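Local coordinates for HepC.19480.a.B1 (PDB 6MTZ), which is of unknown function but probably acts as a DHH/DHHA1-family phosphoesterase, hydrolysing phosphoester bonds with the help of metal ions, at residues Phe267-Met272 and Tyr292-Ala297; Gly330-Phe335 and Glu346-Ile351; Asn122-Lys127 and Met154-Asp159. All coordinates share one frame; numbering follows the deposited sequence.

How the interactions relate
Interactions 1 and 2 belong to one unit, the C-terminal mixed sheet and the helix 341-353 packed on it, with centres 11 Å apart. They meet directly: Leu268 CD2 lies 3.7 Å from Ile348 CG1, and Asn296 O lies 3.5 Å from Phe335 CE2. Interaction 3 sits in the N-terminal part, on the opposite side of the chain's centre, about 36 Å from interaction 1 and 42 Å from interaction 2 between centres. It borders Asp20, Asp71 and His103, which match metal-site motifs of DHH-family enzymes. Nearest atoms of interactions 1 and 3 are still about 24 Å apart, with no touch between them.

Interaction 1 (Phe267-Met272 and Tyr292-Ala297); sequences FLSYSM and YIDVNA
Ser269 and Asp294 face each other on neighbouring strands, and the Ser269 hydroxyl donates a hydrogen bond to Asp294 OD1, with OG and OD1 2.5 Å apart. The serine approaches the anti lone pair of OD1, while the backbone N of Met272 reaches the same oxygen on its syn side, 3.0 Å away and 22° out of the carboxylate plane. Ser269 OG in turn accepts from Tyr292 OH at 2.8 Å, forming a chain of hydrogen bonds from the tyrosine through the serine to the carboxylate. The carboxylate is thus gripped from both sides of OD1, and OD2 takes a further bond from Gly273 N.

Beneath these side chains the backbones run parallel, with strand axes 4.7 Å apart at closest and 24° between their directions. Ile293 and Val295 donate to Phe267 O and Ser269 O, while Ser269 and Ser271 donate back to Ile293 O and Val295 O. This is the pairing of a beta-alpha-beta unit, strands 264-270 and 291-295 being joined through helix 276-285, inside a mixed sheet.

Side chains alternate between the two faces. With Ser269 and Asp294 lie Phe267 and Tyr292, side by side, their ring planes only 14° apart but slid so far that they barely overlap. The Met272 side chain crosses that of Tyr292 at about a right angle, SD 3.5 Å from OH. On the other face Leu268 CD1 meets Val295 CG2 at 3.7 Å, and Tyr270 runs out along Asn296 until OH rests against CA and CB of Ala297. Leu278 and Leu250 also pack against Tyr292, and Phe187 meets the Tyr270 ring edge-to-face.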
ATOM      1  N   PHE A 267      10.147  11.063 -17.000  1.00 30.54           N
ATOM      2  CA  PHE A 267       9.931  10.015 -16.014  1.00 32.87           C
ATOM      3  C   PHE A 267       8.450  10.009 -15.673  1.00 35.10           C
ATOM      4  O   PHE A 267       7.894  11.052 -15.305  1.00 37.17           O
ATOM      5  CB  PHE A 267      10.784  10.258 -14.763  1.00 30.33           C
ATOM      6  CG  PHE A 267      10.667   9.181 -13.704  1.00 36.98           C
ATOM      7  CD1 PHE A 267       9.510   9.040 -12.944  1.00 28.39           C
ATOM      8  CD2 PHE A 267      11.740   8.347 -13.428  1.00 33.91           C
ATOM      9  CE1 PHE A 267       9.416   8.074 -11.971  1.00 30.97           C
ATOM     10  CE2 PHE A 267      11.652   7.376 -12.443  1.00 36.89           C
ATOM     11  CZ  PHE A 267      10.487   7.243 -11.713  1.00 34.27           C
ATOM     12  N   LEU A 268       7.823   8.839 -15.778  1.00 33.93           N
ATOM     13  CA  LEU A 268       6.382   8.688 -15.611  1.00 26.75           C
ATOM     14  C   LEU A 268       6.080   7.976 -14.299  1.00 29.51           C
ATOM     15  O   LEU A 268       6.519   6.837 -14.088  1.00 31.50           O
ATOM     16  CB  LEU A 268       5.782   7.913 -16.784  1.00 26.46           C
ATOM     17  CG  LEU A 268       4.371   7.405 -16.500  1.00 25.49           C
ATOM     18  CD1 LEU A 268       3.399   8.550 -16.525  1.00 27.15           C
ATOM     19  CD2 LEU A 268       3.987   6.352 -17.520  1.00 36.42           C
ATOM     20  N   SER A 269       5.328   8.639 -13.429  1.00 27.39           N
ATOM     21  CA  SER A 269       4.806   8.033 -12.213  1.00 30.29           C
ATOM     22  C   SER A 269       3.283   7.973 -12.304  1.00 32.88           C
ATOM     23  O   SER A 269       2.681   8.494 -13.248  1.00 28.47           O
ATOM     24  CB  SER A 269       5.259   8.815 -10.979  1.00 24.70           C
ATOM     25  OG  SER A 269       4.584  10.054 -10.891  1.00 29.44           O
ATOM     26  N   TYR A 270       2.654   7.362 -11.293  1.00 30.21           N
ATOM     27  CA  TYR A 270       1.214   7.109 -11.317  1.00 30.01           C
ATOM     28  C   TYR A 270       0.618   7.287  -9.935  1.00 30.43           C
ATOM     29  O   TYR A 270       1.119   6.700  -8.973  1.00 30.98           O
ATOM     30  CB  TYR A 270       0.914   5.697 -11.803  1.00 30.01           C
ATOM     31  CG  TYR A 270      -0.551   5.339 -11.904  1.00 33.73           C
ATOM     32  CD1 TYR A 270      -1.354   5.906 -12.885  1.00 32.03           C
ATOM     33  CD2 TYR A 270      -1.116   4.379 -11.062  1.00 37.92           C
ATOM     34  CE1 TYR A 270      -2.683   5.566 -13.019  1.00 28.92           C
ATOM     35  CE2 TYR A 270      -2.466   4.021 -11.186  1.00 36.15           C
ATOM     36  CZ  TYR A 270      -3.241   4.621 -12.164  1.00 41.70           C
ATOM     37  OH  TYR A 270      -4.573   4.282 -12.309  1.00 39.28           O
ATOM     38  N   SER A 271      -0.449   8.085  -9.850  1.00 25.03           N
ATOM     39  CA  SER A 271      -1.218   8.404  -8.640  1.00 24.45           C
ATOM     40  C   SER A 271      -0.470   9.283  -7.641  1.00 27.48           C
ATOM     41  O   SER A 271      -0.937   9.446  -6.505  1.00 32.77           O
ATOM     42  CB  SER A 271      -1.712   7.143  -7.915  1.00 26.99           C
ATOM     43  OG  SER A 271      -0.669   6.536  -7.153  1.00 31.13           O
ATOM     44  N   MET A 272       0.654   9.894  -8.015  1.00 31.03           N
ATOM     45  CA  MET A 272       1.414  10.613  -6.987  1.00 33.73           C
ATOM     46  C   MET A 272       0.795  11.951  -6.601  1.00 35.12           C
ATOM     47  O   MET A 272       1.071  12.445  -5.500  1.00 33.82           O
ATOM     48  CB  MET A 272       2.854  10.788  -7.438  1.00 31.92           C
ATOM     49  CG  MET A 272       3.521   9.429  -7.612  1.00 38.23           C
ATOM     50  SD  MET A 272       5.306   9.438  -7.445  1.00 39.94           S
ATOM     51  CE  MET A 272       5.492   9.809  -5.694  1.00 29.24           C
ATOM     52  N   TYR A 292       8.981  15.608 -16.065  1.00 39.94           N
ATOM     53  CA  TYR A 292       8.361  14.663 -15.165  1.00 34.42           C
ATOM     54  C   TYR A 292       6.881  14.651 -15.498  1.00 38.37           C
ATOM     55  O   TYR A 292       6.298  15.703 -15.778  1.00 33.74           O
ATOM     56  CB  TYR A 292       8.615  15.063 -13.697  1.00 32.81           C
ATOM     57  CG  TYR A 292       8.207  14.014 -12.695  1.00 31.44           C
ATOM     58  CD1 TYR A 292       6.877  13.843 -12.351  1.00 38.36           C
ATOM     59  CD2 TYR A 292       9.152  13.188 -12.096  1.00 33.35           C
ATOM     60  CE1 TYR A 292       6.491  12.877 -11.445  1.00 36.94           C
ATOM     61  CE2 TYR A 292       8.776  12.217 -11.192  1.00 34.08           C
ATOM     62  CZ  TYR A 292       7.439  12.071 -10.870  1.00 35.79           C
ATOM     63  OH  TYR A 292       7.038  11.114  -9.975  1.00 28.88           O
ATOM     64  N   ILE A 293       6.281  13.463 -15.512  1.00 30.61           N
ATOM     65  CA  ILE A 293       4.870  13.342 -15.848  1.00 26.79           C
ATOM     66  C   ILE A 293       4.231  12.343 -14.891  1.00 35.36           C
ATOM     67  O   ILE A 293       4.754  11.244 -14.686  1.00 33.89           O
ATOM     68  CB  ILE A 293       4.673  12.942 -17.324  1.00 28.73           C
ATOM     69  CG1 ILE A 293       3.190  12.757 -17.652  1.00 35.85           C
ATOM     70  CG2 ILE A 293       5.486  11.687 -17.686  1.00 27.19           C
ATOM     71  CD1 ILE A 293       2.918  12.573 -19.138  1.00 32.32           C
ATOM     72  N   ASP A 294       3.132  12.752 -14.262  1.00 25.38           N
ATOM     73  CA  ASP A 294       2.332  11.895 -13.399  1.00 33.79           C
ATOM     74  C   ASP A 294       0.914  11.826 -13.950  1.00 35.79           C
ATOM     75  O   ASP A 294       0.354  12.839 -14.381  1.00 36.70           O
ATOM     76  CB  ASP A 294       2.315  12.417 -11.953  1.00 27.61           C
ATOM     77  CG  ASP A 294       1.575  11.499 -11.001  1.00 30.23           C
ATOM     78  OD1 ASP A 294       2.125  10.438 -10.620  1.00 31.79           O
ATOM     79  OD2 ASP A 294       0.441  11.847 -10.625  1.00 37.21           O
ATOM     80  N   VAL A 295       0.350  10.620 -13.956  1.00 27.85           N
ATOM     81  CA  VAL A 295      -1.026  10.378 -14.371  1.00 27.17           C
ATOM     82  C   VAL A 295      -1.772   9.753 -13.201  1.00 24.18           C
ATOM     83  O   VAL A 295      -1.196   8.988 -12.421  1.00 32.69           O
ATOM     84  CB  VAL A 295      -1.091   9.454 -15.608  1.00 40.29           C
ATOM     85  CG1 VAL A 295      -2.493   9.449 -16.204  1.00 35.75           C
ATOM     86  CG2 VAL A 295      -0.058   9.885 -16.638  1.00 48.17           C
ATOM     87  N   ASN A 296      -3.057  10.078 -13.070  1.00 31.34           N
ATOM     88  CA  ASN A 296      -3.886   9.404 -12.075  1.00 30.34           C
ATOM     89  C   ASN A 296      -4.902   8.501 -12.778  1.00 37.34           C
ATOM     90  O   ASN A 296      -4.932   8.401 -14.004  1.00 30.94           O
ATOM     91  CB  ASN A 296      -4.552  10.411 -11.123  1.00 30.64           C
ATOM     92  CG  ASN A 296      -5.595  11.305 -11.803  1.00 41.12           C
ATOM     93  OD1 ASN A 296      -6.056  11.028 -12.913  1.00 34.45           O
ATOM     94  ND2 ASN A 296      -5.983  12.388 -11.110  1.00 34.44           N
ATOM     95  N   ALA A 297      -5.738   7.834 -11.976  1.00 35.54           N
ATOM     96  CA  ALA A 297      -6.650   6.819 -12.486  1.00 29.08           C
ATOM     97  C   ALA A 297      -7.748   7.397 -13.363  1.00 33.30           C
ATOM     98  O   ALA A 297      -8.381   6.647 -14.109  1.00 32.44           O
ATOM     99  CB  ALA A 297      -7.284   6.052 -11.320  1.00 35.43           C
TER

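Interaction 2 (Gly330-Phe335 and Glu346-Ile351); sequences GKIDGF and EQIEEI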
ATOM      1  N   GLY A 330      -3.356  18.391 -18.133  1.00 52.13           N
ATOM      2  CA  GLY A 330      -4.190  17.938 -19.225  1.00 42.07           C
ATOM      3  C   GLY A 330      -4.891  16.659 -18.821  1.00 41.82           C
ATOM      4  O   GLY A 330      -4.895  16.283 -17.641  1.00 32.72           O
ATOM      5  N   LYS A 331      -5.454  15.979 -19.824  1.00 36.82           N
ATOM      6  CA  LYS A 331      -6.211  14.757 -19.593  1.00 41.82           C
ATOM      7  C   LYS A 331      -6.035  13.796 -20.766  1.00 38.91           C
ATOM      8  O   LYS A 331      -5.859  14.211 -21.911  1.00 43.99           O
ATOM      9  CB  LYS A 331      -7.706  15.063 -19.374  1.00 42.28           C
ATOM     10  N   ILE A 332      -6.084  12.508 -20.463  1.00 33.58           N
ATOM     11  CA  ILE A 332      -6.151  11.453 -21.467  1.00 38.23           C
ATOM     12  C   ILE A 332      -7.604  10.998 -21.554  1.00 37.92           C
ATOM     13  O   ILE A 332      -8.114  10.351 -20.632  1.00 40.13           O
ATOM     14  CB  ILE A 332      -5.237  10.275 -21.114  1.00 31.85           C
ATOM     15  CG1 ILE A 332      -3.779  10.723 -21.061  1.00 41.67           C
ATOM     16  CG2 ILE A 332      -5.429   9.118 -22.117  1.00 33.20           C
ATOM     17  CD1 ILE A 332      -2.865   9.674 -20.480  1.00 31.56           C
ATOM     18  N   ASP A 333      -8.274  11.338 -22.646  1.00 46.08           N
ATOM     19  CA  ASP A 333      -9.605  10.797 -22.899  1.00 49.36           C
ATOM     20  C   ASP A 333      -9.538   9.287 -23.098  1.00 39.48           C
ATOM     21  O   ASP A 333      -8.632   8.772 -23.760  1.00 40.09           O
ATOM     22  CB  ASP A 333     -10.213  11.456 -24.136  1.00 55.48           C
ATOM     23  CG  ASP A 333     -10.398  12.946 -23.966  1.00 64.63           C
ATOM     24  OD1 ASP A 333     -10.927  13.360 -22.913  1.00 60.38           O
ATOM     25  OD2 ASP A 333     -10.007  13.704 -24.882  1.00 77.86           O
ATOM     26  N   GLY A 334     -10.510   8.576 -22.529  1.00 44.68           N
ATOM     27  CA  GLY A 334     -10.529   7.127 -22.631  1.00 43.17           C
ATOM     28  C   GLY A 334      -9.414   6.424 -21.876  1.00 49.94           C
ATOM     29  O   GLY A 334      -9.047   5.300 -22.231  1.00 38.08           O
ATOM     30  N   PHE A 335      -8.857   7.056 -20.848  1.00 44.03           N
ATOM     31  CA  PHE A 335      -7.771   6.431 -20.112  1.00 33.72           C
ATOM     32  C   PHE A 335      -8.269   5.216 -19.335  1.00 39.81           C
ATOM     33  O   PHE A 335      -9.340   5.237 -18.720  1.00 33.73           O
ATOM     34  CB  PHE A 335      -7.123   7.432 -19.166  1.00 38.00           C
ATOM     35  CG  PHE A 335      -5.990   6.854 -18.369  1.00 45.49           C
ATOM     36  CD1 PHE A 335      -4.709   6.800 -18.901  1.00 37.51           C
ATOM     37  CD2 PHE A 335      -6.207   6.356 -17.094  1.00 40.26           C
ATOM     38  CE1 PHE A 335      -3.668   6.272 -18.176  1.00 40.32           C
ATOM     39  CE2 PHE A 335      -5.168   5.819 -16.370  1.00 35.67           C
ATOM     40  CZ  PHE A 335      -3.897   5.776 -16.912  1.00 45.20           C
ATOM     41  N   GLU A 346       2.267   1.915 -21.223  1.00 34.03           N
ATOM     42  CA  GLU A 346       1.960   1.686 -22.629  1.00 35.33           C
ATOM     43  C   GLU A 346       1.012   2.751 -23.170  1.00 37.43           C
ATOM     44  O   GLU A 346       1.133   3.166 -24.326  1.00 39.95           O
ATOM     45  CB  GLU A 346       1.357   0.291 -22.814  1.00 42.72           C
ATOM     46  CG  GLU A 346       2.301  -0.863 -22.509  1.00 54.68           C
ATOM     47  CD  GLU A 346       1.636  -2.225 -22.680  1.00 61.55           C
ATOM     48  OE1 GLU A 346       0.531  -2.275 -23.257  1.00 67.25           O
ATOM     49  OE2 GLU A 346       2.217  -3.241 -22.244  1.00 64.08           O
ATOM     50  N   GLN A 347       0.073   3.216 -22.345  1.00 33.05           N
ATOM     51  CA  GLN A 347      -0.862   4.237 -22.808  1.00 41.98           C
ATOM     52  C   GLN A 347      -0.154   5.566 -23.074  1.00 32.65           C
ATOM     53  O   GLN A 347      -0.426   6.231 -24.082  1.00 34.48           O
ATOM     54  CB  GLN A 347      -1.993   4.391 -21.795  1.00 31.90           C
ATOM     55  CG  GLN A 347      -2.941   3.211 -21.840  1.00 36.26           C
ATOM     56  CD  GLN A 347      -3.989   3.250 -20.753  1.00 39.88           C
ATOM     57  OE1 GLN A 347      -5.085   3.775 -20.948  1.00 45.40           O
ATOM     58  NE2 GLN A 347      -3.667   2.676 -19.603  1.00 36.64           N
ATOM     59  N   ILE A 348       0.783   5.947 -22.208  1.00 31.05           N
ATOM     60  CA  ILE A 348       1.598   7.129 -22.469  1.00 30.96           C
ATOM     61  C   ILE A 348       2.456   6.921 -23.718  1.00 36.22           C
ATOM     62  O   ILE A 348       2.494   7.774 -24.616  1.00 44.88           O
ATOM     63  CB  ILE A 348       2.459   7.456 -21.237  1.00 31.19           C
ATOM     64  CG1 ILE A 348       1.572   7.664 -20.010  1.00 39.25           C
ATOM     65  CG2 ILE A 348       3.343   8.649 -21.503  1.00 35.63           C
ATOM     66  CD1 ILE A 348       0.441   8.597 -20.248  1.00 39.30           C
ATOM     67  N   GLU A 349       3.153   5.781 -23.795  1.00 38.58           N
ATOM     68  CA  GLU A 349       3.992   5.480 -24.954  1.00 43.66           C
ATOM     69  C   GLU A 349       3.217   5.619 -26.260  1.00 50.93           C
ATOM     70  O   GLU A 349       3.700   6.230 -27.221  1.00 41.03           O
ATOM     71  CB  GLU A 349       4.581   4.072 -24.825  1.00 37.17           C
ATOM     72  CG  GLU A 349       5.429   3.902 -23.551  1.00 55.56           C
ATOM     73  CD  GLU A 349       6.134   2.552 -23.438  1.00 56.33           C
ATOM     74  OE1 GLU A 349       5.513   1.502 -23.716  1.00 54.07           O
ATOM     75  OE2 GLU A 349       7.323   2.549 -23.055  1.00 58.34           O
ATOM     76  N   GLU A 350       2.002   5.062 -26.312  1.00 50.59           N
ATOM     77  CA  GLU A 350       1.207   5.155 -27.532  1.00 47.77           C
ATOM     78  C   GLU A 350       0.968   6.611 -27.911  1.00 40.91           C
ATOM     79  O   GLU A 350       1.164   7.001 -29.066  1.00 43.56           O
ATOM     80  CB  GLU A 350      -0.118   4.408 -27.365  1.00 51.56           C
ATOM     81  N   ILE A 351       0.581   7.442 -26.938  1.00 45.94           N
ATOM     82  CA  ILE A 351       0.376   8.865 -27.213  1.00 47.31           C
ATOM     83  C   ILE A 351       1.679   9.519 -27.674  1.00 46.41           C
ATOM     84  O   ILE A 351       1.708  10.255 -28.667  1.00 47.56           O
ATOM     85  CB  ILE A 351      -0.191   9.574 -25.969  1.00 45.05           C
ATOM     86  CG1 ILE A 351      -1.579   9.027 -25.629  1.00 50.84           C
ATOM     87  CG2 ILE A 351      -0.236  11.083 -26.203  1.00 44.51           C
ATOM     88  CD1 ILE A 351      -2.152   9.550 -24.332  1.00 34.29           C
TER
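Ile332 and Phe335 bracket a type II beta turn that presses against Gln347, Ile348 and Ile351 of helix 341-353. The turn follows strand 327-331, which follows shortly after a GGGH sequence of the kind that marks DHHA1 domains, so the contact joins the exit of that strand to the C-terminal helix lying on the same sheet. Gly334 occupies the third turn position, where its phi of 68° is one that glycine adopts easily; the closing Phe335 N to Ile332 O bond is weak.

The apolar part centres on Ile332. Its CG1 stands beside the backbone N, anti to the carbonyl carbon (chi1 -62°), and the extended chain beyond carries CD1 toward the side chains of the helix. There CD1 meets Ile348 CD1 at 3.5 Å, tighter than usual for two methyl groups, the side chains crossing at about a right angle. Three residues, just under a turn, further on, Ile351 comes up obliquely, its CD1 touching Ile332 CG1 at 3.8 Å. Phe319 also packs on both Ile332 and Ile351.

The polar part concerns Gln347, which forms no hydrogen bond with residues 330-335 but is held at both ends of its amide: OE1 accepts from Arg336 N, and NE2 donates to Asp343 O. These two bonds restrain the rotation of the amide, whose plane lies 10° from that of the Phe335 ring, although the side chains themselves cross at about a right angle. OE1 then lies 3.7 Å from Phe335 CD1, and NE2 lies 3.9 Å from Phe335 CE1.

Interaction 3 (Asn122-Lys127 and Met154-Asp159); sequences NRCATK and MVNSVD
Cys124, the N-cap residue of helix 125-136, comes within 5.1 Å of Asn156 on helix 145-159 (CA to CA), a closeness that lets a side chain of one segment bond straight to the backbone of the other. Asn156 holds its CG anti to the backbone N (chi1 -165°), which sends the amide across to the cap: OD1 accepts from Cys124 N at 2.8 Å, the N-H pointing almost straight at it (175°). The other end of that amide is set by water, which accepts from Asn156 ND2 and donates to Asn122 O at 2.6 Å. The Lys127 chain passes obliquely across the amide, CD 3.7 Å from Asn156 CG, while its NZ pairs with Glu153.

Cys124 SG turns back over its own helix and accepts from Lys127 N at 3.3 Å, a capping bond; Val155 CG1 touches both this sulfur and Thr126 OG1. Asp159 OD1 approaches Cys124 CB at 3.4 Å. Asp20 binds the N-H groups of Ala125 and Thr126.

The Asp159 side chain touches His103. Residues in positions like those of Asp20, His103 and Asp159 bind metal ions in DHH phosphoesterases, and the close Asp159 OD2 and Asp20 OD2 would suit a shared cation, though none is part of this contact. The hydrogen bond from Cys124 N to Asn156 is therefore consistent with a second-shell tie beside a probable metal site.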
ATOM      1  N   ASN A 122     -18.170 -10.117  15.112  1.00 42.64           N
ATOM      2  CA  ASN A 122     -18.020  -9.594  16.462  1.00 48.30           C
ATOM      3  C   ASN A 122     -16.587  -9.208  16.821  1.00 40.86           C
ATOM      4  O   ASN A 122     -16.356  -8.730  17.937  1.00 41.40           O
ATOM      5  CB  ASN A 122     -18.554 -10.620  17.456  1.00 51.30           C
ATOM      6  CG  ASN A 122     -20.033 -10.864  17.273  1.00 59.72           C
ATOM      7  OD1 ASN A 122     -20.810  -9.918  17.128  1.00 59.95           O
ATOM      8  ND2 ASN A 122     -20.429 -12.131  17.247  1.00 50.42           N
ATOM      9  N   ARG A 123     -15.629  -9.405  15.920  1.00 30.90           N
ATOM     10  CA  ARG A 123     -14.229  -9.088  16.177  1.00 29.46           C
ATOM     11  C   ARG A 123     -13.663  -8.340  14.984  1.00 36.27           C
ATOM     12  O   ARG A 123     -14.141  -8.486  13.857  1.00 33.88           O
ATOM     13  CB  ARG A 123     -13.378 -10.350  16.419  1.00 33.82           C
ATOM     14  CG  ARG A 123     -13.532 -10.982  17.805  1.00 37.95           C
ATOM     15  CD  ARG A 123     -12.743 -12.276  17.898  1.00 36.75           C
ATOM     16  NE  ARG A 123     -13.335 -13.327  17.072  1.00 42.39           N
ATOM     17  CZ  ARG A 123     -12.692 -14.420  16.669  1.00 39.63           C
ATOM     18  NH1 ARG A 123     -11.425 -14.613  17.003  1.00 31.05           N
ATOM     19  NH2 ARG A 123     -13.317 -15.321  15.918  1.00 41.69           N
ATOM     20  N   CYS A 124     -12.634  -7.545  15.236  1.00 27.15           N
ATOM     21  CA  CYS A 124     -11.919  -6.961  14.121  1.00 29.81           C
ATOM     22  C   CYS A 124     -11.095  -8.046  13.441  1.00 36.50           C
ATOM     23  O   CYS A 124     -10.819  -9.108  14.017  1.00 34.30           O
ATOM     24  CB  CYS A 124     -11.017  -5.815  14.584  1.00 28.03           C
ATOM     25  SG  CYS A 124      -9.514  -6.368  15.445  1.00 29.22           S
ATOM     26  N   ALA A 125     -10.702  -7.771  12.195  1.00 22.42           N
ATOM     27  CA  ALA A 125      -9.938  -8.755  11.438  1.00 28.68           C
ATOM     28  C   ALA A 125      -8.605  -9.056  12.107  1.00 35.54           C
ATOM     29  O   ALA A 125      -8.167 -10.211  12.125  1.00 27.93           O
ATOM     30  CB  ALA A 125      -9.727  -8.267  10.006  1.00 22.07           C
ATOM     31  N   THR A 126      -7.948  -8.034  12.678  1.00 25.52           N
ATOM     32  CA  THR A 126      -6.660  -8.267  13.324  1.00 26.05           C
ATOM     33  C   THR A 126      -6.768  -9.294  14.450  1.00 27.82           C
ATOM     34  O   THR A 126      -5.908 -10.171  14.580  1.00 22.38           O
ATOM     35  CB  THR A 126      -6.087  -6.950  13.842  1.00 24.16           C
ATOM     36  OG1 THR A 126      -5.733  -6.136  12.724  1.00 27.22           O
ATOM     37  CG2 THR A 126      -4.817  -7.200  14.645  1.00 22.95           C
ATOM     38  N   LYS A 127      -7.831  -9.225  15.256  1.00 26.49           N
ATOM     39  CA  LYS A 127      -7.960 -10.174  16.355  1.00 26.86           C
ATOM     40  C   LYS A 127      -8.256 -11.574  15.834  1.00 30.98           C
ATOM     41  O   LYS A 127      -7.707 -12.558  16.343  1.00 30.51           O
ATOM     42  CB  LYS A 127      -9.043  -9.713  17.329  1.00 25.82           C
ATOM     43  CG  LYS A 127      -9.142 -10.581  18.596  1.00 26.07           C
ATOM     44  CD  LYS A 127      -9.842  -9.815  19.730  1.00 25.81           C
ATOM     45  CE  LYS A 127      -9.815 -10.610  21.052  1.00 32.05           C
ATOM     46  NZ  LYS A 127     -10.747 -10.025  22.068  1.00 31.60           N
ATOM     47  N   MET A 154      -6.266  -3.427  21.373  1.00 28.87           N
ATOM     48  CA  MET A 154      -6.480  -2.009  21.089  1.00 23.87           C
ATOM     49  C   MET A 154      -7.138  -1.820  19.729  1.00 27.57           C
ATOM     50  O   MET A 154      -8.151  -1.122  19.604  1.00 23.89           O
ATOM     51  CB  MET A 154      -5.143  -1.258  21.137  1.00 18.60           C
ATOM     52  CG  MET A 154      -5.207   0.146  20.470  1.00 18.52           C
ATOM     53  SD  MET A 154      -3.604   0.816  19.952  1.00 29.96           S
ATOM     54  CE  MET A 154      -3.367   0.028  18.356  1.00 20.34           C
ATOM     55  N   VAL A 155      -6.573  -2.443  18.695  1.00 20.35           N
ATOM     56  CA  VAL A 155      -7.206  -2.406  17.383  1.00 27.23           C
ATOM     57  C   VAL A 155      -8.635  -2.915  17.472  1.00 21.37           C
ATOM     58  O   VAL A 155      -9.552  -2.336  16.872  1.00 21.86           O
ATOM     59  CB  VAL A 155      -6.385  -3.208  16.356  1.00 29.31           C
ATOM     60  CG1 VAL A 155      -7.154  -3.329  15.040  1.00 34.13           C
ATOM     61  CG2 VAL A 155      -5.041  -2.541  16.114  1.00 22.43           C
ATOM     62  N   ASN A 156      -8.862  -3.986  18.234  1.00 24.82           N
ATOM     63  CA  ASN A 156     -10.221  -4.523  18.322  1.00 18.88           C
ATOM     64  C   ASN A 156     -11.171  -3.488  18.914  1.00 33.66           C
ATOM     65  O   ASN A 156     -12.260  -3.250  18.374  1.00 29.35           O
ATOM     66  CB  ASN A 156     -10.254  -5.814  19.143  1.00 21.76           C
ATOM     67  CG  ASN A 156     -11.571  -6.584  18.958  1.00 29.30           C
ATOM     68  OD1 ASN A 156     -11.819  -7.170  17.900  1.00 29.40           O
ATOM     69  ND2 ASN A 156     -12.427  -6.544  19.965  1.00 25.62           N
ATOM     70  N   SER A 157     -10.753  -2.822  20.000  1.00 27.82           N
ATOM     71  CA  SER A 157     -11.653  -1.902  20.689  1.00 33.22           C
ATOM     72  C   SER A 157     -12.084  -0.752  19.784  1.00 36.52           C
ATOM     73  O   SER A 157     -13.251  -0.350  19.794  1.00 31.21           O
ATOM     74  CB  SER A 157     -10.992  -1.356  21.958  1.00 28.38           C
ATOM     75  OG  SER A 157     -10.740  -2.376  22.901  1.00 31.74           O
ATOM     76  N   VAL A 158     -11.159  -0.195  19.006  1.00 26.34           N
ATOM     77  CA  VAL A 158     -11.555   0.959  18.203  1.00 30.92           C
ATOM     78  C   VAL A 158     -12.311   0.505  16.960  1.00 38.10           C
ATOM     79  O   VAL A 158     -13.232   1.196  16.499  1.00 34.71           O
ATOM     80  CB  VAL A 158     -10.342   1.849  17.853  1.00 27.14           C
ATOM     81  CG1 VAL A 158      -9.341   1.122  16.975  1.00 23.99           C
ATOM     82  CG2 VAL A 158     -10.791   3.130  17.167  1.00 28.31           C
ATOM     83  N   ASP A 159     -11.977  -0.668  16.429  1.00 37.82           N
ATOM     84  CA  ASP A 159     -12.648  -1.143  15.227  1.00 40.33           C
ATOM     85  C   ASP A 159     -14.119  -1.444  15.488  1.00 44.79           C
ATOM     86  O   ASP A 159     -14.972  -1.162  14.639  1.00 42.49           O
ATOM     87  CB  ASP A 159     -11.930  -2.373  14.677  1.00 42.50           C
ATOM     88  CG  ASP A 159     -12.509  -2.843  13.354  1.00 46.88           C
ATOM     89  OD1 ASP A 159     -13.419  -3.701  13.373  1.00 43.73           O
ATOM     90  OD2 ASP A 159     -12.060  -2.336  12.299  1.00 48.56           O
TER
HETATM   91  O   HOH W   1     -14.862  -8.250  19.958  1.00 36.33           O